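Local coordinates for titin (PDB 2A38), which spans the half-sarcomere of striated muscle as a molecular spring, its N-terminal immunoglobulin pair lying at the Z-disc, at residues Ala99-Gln111 against Arg122-Val134. Numbering follows the deposited sequence.
Sequences AETAPPNFVQRLQ and RLQVRVTGIPTPV
Phe106 and Val127 form a non-hydrogen-bonded pair between antiparallel edge strand 102-106 and its neighbour 119-130. Their side chains run side by side into the sandwich of the second immunoglobulin domain. Phe106 CG lies anti to the carbonyl carbon (chi1 -74°), bringing CE2 to 3.4 Å from Val127 CG2. Val125 CB meets the ring's edge, and Val176 of the facing sheet also touches it. A serine here would probably leave both valines without their aromatic partner and open a gap between the sheets. Leu110 packs as closely, its CD2 an unusually tight 3.4 Å from Val125 CG1. Nearer the strand's start, Pro104 slides past Pro133, Pro104 CB 4.0 Å from Pro133 CG.

The other face is looser and wetter. There Gln108 crosses Gln124, amide planes 50° apart, and one water bridges Pro103 O and Thr128 OG1.

A classic beta bulge sets Val107 and Gln108 opposite the single Arg126, whose O takes Val107 N at 2.9 Å and, weakly, Gln108 N. Ala102 with Ile130 and Asn105 with Thr128 each exchange two backbone hydrogen bonds. Backbone bonds thus fix the pairing and apolar side chains seal the core; beyond the last strand bond, water links Arg109 O to Gln124 O, acceptors that cannot bond each other.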
loop_
_atom_site.group_PDB
_atom_site.type_symbol
_atom_site.label_atom_id
_atom_site.label_comp_id
_atom_site.label_asym_id
_atom_site.label_seq_id
_atom_site.Cartn_x
_atom_site.Cartn_y
_atom_site.Cartn_z
ATOM N N ALA A 99 2.717 8.186 -5.870
ATOM C CA ALA A 99 3.468 7.146 -5.166
ATOM C C ALA A 99 3.345 7.304 -3.653
ATOM O O ALA A 99 3.457 8.407 -3.115
ATOM C CB ALA A 99 4.932 7.193 -5.574
ATOM N N GLU A 100 3.112 6.188 -2.976
ATOM C CA GLU A 100 2.958 6.176 -1.528
ATOM C C GLU A 100 4.273 5.848 -0.830
ATOM O O GLU A 100 5.056 5.028 -1.310
ATOM C CB GLU A 100 1.894 5.144 -1.140
ATOM C CG GLU A 100 1.772 4.875 0.348
ATOM C CD GLU A 100 0.885 3.671 0.649
ATOM O OE1 GLU A 100 1.059 2.619 -0.015
ATOM O OE2 GLU A 100 0.024 3.771 1.555
ATOM N N THR A 101 4.513 6.501 0.300
ATOM C CA THR A 101 5.716 6.259 1.083
ATOM C C THR A 101 5.411 6.342 2.574
ATOM O O THR A 101 4.455 6.996 2.995
ATOM C CB THR A 101 6.841 7.268 0.751
ATOM O OG1 THR A 101 6.347 8.608 0.892
ATOM C CG2 THR A 101 7.357 7.048 -0.667
ATOM N N ALA A 102 6.234 5.668 3.366
ATOM C CA ALA A 102 6.086 5.635 4.814
ATOM C C ALA A 102 7.461 5.350 5.396
ATOM O O ALA A 102 8.161 4.463 4.921
ATOM C CB ALA A 102 5.115 4.534 5.216
ATOM N N PRO A 103 7.875 6.104 6.422
ATOM C CA PRO A 103 9.197 5.849 7.004
ATOM C C PRO A 103 9.182 4.510 7.738
ATOM O O PRO A 103 8.111 3.969 8.028
ATOM C CB PRO A 103 9.384 7.027 7.950
ATOM C CG PRO A 103 7.980 7.258 8.439
ATOM C CD PRO A 103 7.154 7.145 7.174
ATOM N N PRO A 104 10.367 3.948 8.040
ATOM C CA PRO A 104 10.414 2.665 8.747
ATOM C C PRO A 104 9.748 2.798 10.115
ATOM O O PRO A 104 9.931 3.786 10.821
ATOM C CB PRO A 104 11.907 2.388 8.856
ATOM C CG PRO A 104 12.472 3.109 7.651
ATOM C CD PRO A 104 11.724 4.404 7.693
ATOM N N ASN A 105 8.978 1.790 10.483
ATOM C CA ASN A 105 8.276 1.805 11.745
ATOM C C ASN A 105 8.392 0.456 12.441
ATOM O O ASN A 105 8.232 -0.587 11.813
ATOM C CB ASN A 105 6.813 2.142 11.497
ATOM C CG ASN A 105 5.990 2.114 12.761
ATOM O OD1 ASN A 105 6.335 2.767 13.750
ATOM N ND2 ASN A 105 4.891 1.361 12.738
ATOM N N PHE A 106 8.696 0.476 13.735
ATOM C CA PHE A 106 8.805 -0.764 14.487
ATOM C C PHE A 106 7.473 -1.120 15.115
ATOM O O PHE A 106 7.082 -0.536 16.123
ATOM C CB PHE A 106 9.851 -0.647 15.589
ATOM C CG PHE A 106 11.252 -0.665 15.083
ATOM C CD1 PHE A 106 11.935 0.515 14.851
ATOM C CD2 PHE A 106 11.871 -1.868 14.777
ATOM C CE1 PHE A 106 13.213 0.492 14.319
ATOM C CE2 PHE A 106 13.146 -1.893 14.245
ATOM C CZ PHE A 106 13.816 -0.717 14.015
ATOM N N VAL A 107 6.770 -2.067 14.505
ATOM C CA VAL A 107 5.485 -2.513 15.026
ATOM C C VAL A 107 5.834 -3.273 16.291
ATOM O O VAL A 107 5.166 -3.140 17.315
ATOM C CB VAL A 107 4.776 -3.454 14.030
ATOM C CG1 VAL A 107 3.516 -4.022 14.653
ATOM C CG2 VAL A 107 4.446 -2.699 12.757
ATOM N N GLN A 108 6.894 -4.072 16.200
ATOM C CA GLN A 108 7.402 -4.835 17.338
ATOM C C GLN A 108 8.864 -4.419 17.532
ATOM O O GLN A 108 9.692 -4.578 16.630
ATOM C CB GLN A 108 7.337 -6.336 17.078
ATOM C CG GLN A 108 7.796 -7.151 18.271
ATOM C CD GLN A 108 7.956 -8.616 17.945
ATOM O OE1 GLN A 108 7.344 -9.119 17.002
ATOM N NE2 GLN A 108 8.770 -9.316 18.731
ATOM N N ARG A 109 9.158 -3.877 18.708
ATOM C CA ARG A 109 10.491 -3.411 19.051
ATOM C C ARG A 109 11.281 -4.434 19.850
ATOM O O ARG A 109 10.724 -5.407 20.355
ATOM C CB ARG A 109 10.386 -2.135 19.885
ATOM C CG ARG A 109 9.868 -0.943 19.134
ATOM C CD ARG A 109 9.697 0.260 20.047
ATOM N NE ARG A 109 9.545 1.490 19.271
ATOM C CZ ARG A 109 8.968 2.600 19.723
ATOM N NH1 ARG A 109 8.476 2.645 20.955
ATOM N NH2 ARG A 109 8.882 3.667 18.940
ATOM N N LEU A 110 12.585 -4.200 19.964
ATOM C CA LEU A 110 13.458 -5.071 20.745
ATOM C C LEU A 110 13.093 -4.855 22.211
ATOM O O LEU A 110 12.699 -3.758 22.596
ATOM C CB LEU A 110 14.924 -4.674 20.569
ATOM C CG LEU A 110 15.694 -4.922 19.280
ATOM C CD1 LEU A 110 17.134 -4.445 19.456
ATOM C CD2 LEU A 110 15.669 -6.407 18.961
ATOM N N GLN A 111 13.225 -5.895 23.026
ATOM C CA GLN A 111 12.940 -5.767 24.449
ATOM C C GLN A 111 14.144 -6.247 25.239
ATOM O O GLN A 111 14.751 -7.256 24.896
ATOM C CB GLN A 111 11.714 -6.594 24.841
ATOM C CG GLN A 111 10.400 -6.074 24.283
ATOM C CD GLN A 111 9.208 -6.892 24.767
ATOM O OE1 GLN A 111 8.928 -6.941 25.970
ATOM N NE2 GLN A 111 8.503 -7.542 23.833
ATOM N N ARG A 122 16.143 -15.122 21.975
ATOM C CA ARG A 122 15.680 -14.630 20.684
ATOM C C ARG A 122 15.202 -13.196 20.823
ATOM O O ARG A 122 14.356 -12.891 21.664
ATOM C CB ARG A 122 14.548 -15.499 20.131
ATOM C CG ARG A 122 14.055 -15.082 18.750
ATOM C CD ARG A 122 13.860 -16.305 17.879
ATOM N NE ARG A 122 13.329 -17.408 18.677
ATOM C CZ ARG A 122 13.412 -18.695 18.349
ATOM N NH1 ARG A 122 12.898 -19.612 19.158
ATOM N NH2 ARG A 122 14.007 -19.069 17.222
ATOM N N LEU A 123 15.786 -12.314 20.019
ATOM C CA LEU A 123 15.415 -10.907 20.011
ATOM C C LEU A 123 14.736 -10.664 18.657
ATOM O O LEU A 123 15.341 -10.894 17.612
ATOM C CB LEU A 123 16.671 -10.040 20.137
ATOM C CG LEU A 123 17.574 -10.352 21.332
ATOM C CD1 LEU A 123 18.872 -9.565 21.250
ATOM C CD2 LEU A 123 16.828 -10.027 22.604
ATOM N N GLN A 124 13.484 -10.214 18.672
ATOM C CA GLN A 124 12.755 -9.963 17.432
ATOM C C GLN A 124 12.230 -8.554 17.265
ATOM O O GLN A 124 11.993 -7.840 18.236
ATOM C CB GLN A 124 11.541 -10.878 17.305
ATOM C CG GLN A 124 11.819 -12.346 17.264
ATOM C CD GLN A 124 10.616 -13.108 16.748
ATOM O OE1 GLN A 124 9.471 -12.709 16.980
ATOM N NE2 GLN A 124 10.866 -14.214 16.053
ATOM N N VAL A 125 12.012 -8.192 16.005
ATOM C CA VAL A 125 11.457 -6.907 15.626
ATOM C C VAL A 125 10.582 -7.132 14.391
ATOM O O VAL A 125 10.803 -8.062 13.611
ATOM C CB VAL A 125 12.560 -5.881 15.249
ATOM C CG1 VAL A 125 13.461 -5.603 16.436
ATOM C CG2 VAL A 125 13.379 -6.403 14.068
ATOM N N ARG A 126 9.569 -6.301 14.229
ATOM C CA ARG A 126 8.709 -6.368 13.053
ATOM C C ARG A 126 8.760 -4.944 12.505
ATOM O O ARG A 126 8.427 -3.996 13.204
ATOM C CB ARG A 126 7.274 -6.755 13.418
ATOM C CG ARG A 126 6.364 -6.772 12.205
ATOM C CD ARG A 126 4.968 -7.254 12.544
ATOM N NE ARG A 126 4.895 -8.707 12.670
ATOM C CZ ARG A 126 4.969 -9.553 11.646
ATOM N NH1 ARG A 126 5.123 -9.100 10.406
ATOM N NH2 ARG A 126 4.877 -10.860 11.862
ATOM N N VAL A 127 9.211 -4.798 11.265
ATOM C CA VAL A 127 9.352 -3.478 10.658
ATOM C C VAL A 127 8.543 -3.301 9.385
ATOM O O VAL A 127 8.481 -4.198 8.545
ATOM C CB VAL A 127 10.831 -3.189 10.296
ATOM C CG1 VAL A 127 10.967 -1.771 9.770
ATOM C CG2 VAL A 127 11.716 -3.398 11.497
ATOM N N THR A 128 7.939 -2.127 9.243
ATOM C CA THR A 128 7.161 -1.802 8.052
ATOM C C THR A 128 7.697 -0.505 7.458
ATOM O O THR A 128 8.443 0.225 8.110
ATOM C CB THR A 128 5.674 -1.608 8.375
ATOM O OG1 THR A 128 5.536 -0.599 9.388
ATOM C CG2 THR A 128 5.052 -2.925 8.855
ATOM N N GLY A 129 7.303 -0.226 6.222
ATOM C CA GLY A 129 7.743 0.982 5.551
ATOM C C GLY A 129 7.693 0.823 4.045
ATOM O O GLY A 129 7.755 -0.295 3.520
ATOM N N ILE A 130 7.592 1.953 3.352
ATOM C CA ILE A 130 7.525 1.984 1.891
ATOM C C ILE A 130 8.419 3.122 1.423
ATOM O O ILE A 130 8.171 4.278 1.751
ATOM C CB ILE A 130 6.079 2.272 1.411
ATOM C CG1 ILE A 130 5.114 1.278 2.063
ATOM C CG2 ILE A 130 6.003 2.181 -0.104
ATOM C CD1 ILE A 130 3.652 1.668 1.958
ATOM N N PRO A 131 9.480 2.816 0.663
ATOM C CA PRO A 131 9.921 1.494 0.197
ATOM C C PRO A 131 10.244 0.563 1.360
ATOM O O PRO A 131 10.395 1.006 2.499
ATOM C CB PRO A 131 11.184 1.808 -0.608
ATOM C CG PRO A 131 10.983 3.219 -1.045
ATOM C CD PRO A 131 10.392 3.866 0.178
ATOM N N THR A 132 10.368 -0.723 1.066
ATOM C CA THR A 132 10.700 -1.699 2.092
ATOM C C THR A 132 12.016 -1.282 2.756
ATOM O O THR A 132 12.998 -0.972 2.073
ATOM C CB THR A 132 10.874 -3.080 1.478
ATOM O OG1 THR A 132 9.695 -3.410 0.731
ATOM C CG2 THR A 132 11.105 -4.115 2.567
ATOM N N PRO A 133 12.056 -1.267 4.095
ATOM C CA PRO A 133 13.284 -0.870 4.785
ATOM C C PRO A 133 14.415 -1.893 4.722
ATOM O O PRO A 133 14.184 -3.086 4.551
ATOM C CB PRO A 133 12.819 -0.655 6.225
ATOM C CG PRO A 133 11.347 -0.392 6.097
ATOM C CD PRO A 133 10.943 -1.387 5.048
ATOM N N VAL A 134 15.642 -1.402 4.846
ATOM C CA VAL A 134 16.819 -2.259 4.893
ATOM C C VAL A 134 17.054 -2.338 6.394
ATOM O O VAL A 134 17.160 -1.307 7.059
ATOM C CB VAL A 134 18.040 -1.603 4.231
ATOM C CG1 VAL A 134 19.284 -2.450 4.493
ATOM C CG2 VAL A 134 17.802 -1.453 2.735
HETATM O O HOH W 1 5.792 2.149 8.162
HETATM O O HOH W 2 10.615 -8.033 20.732
HETATM O O HOH W 3 12.953 -8.831 21.307
#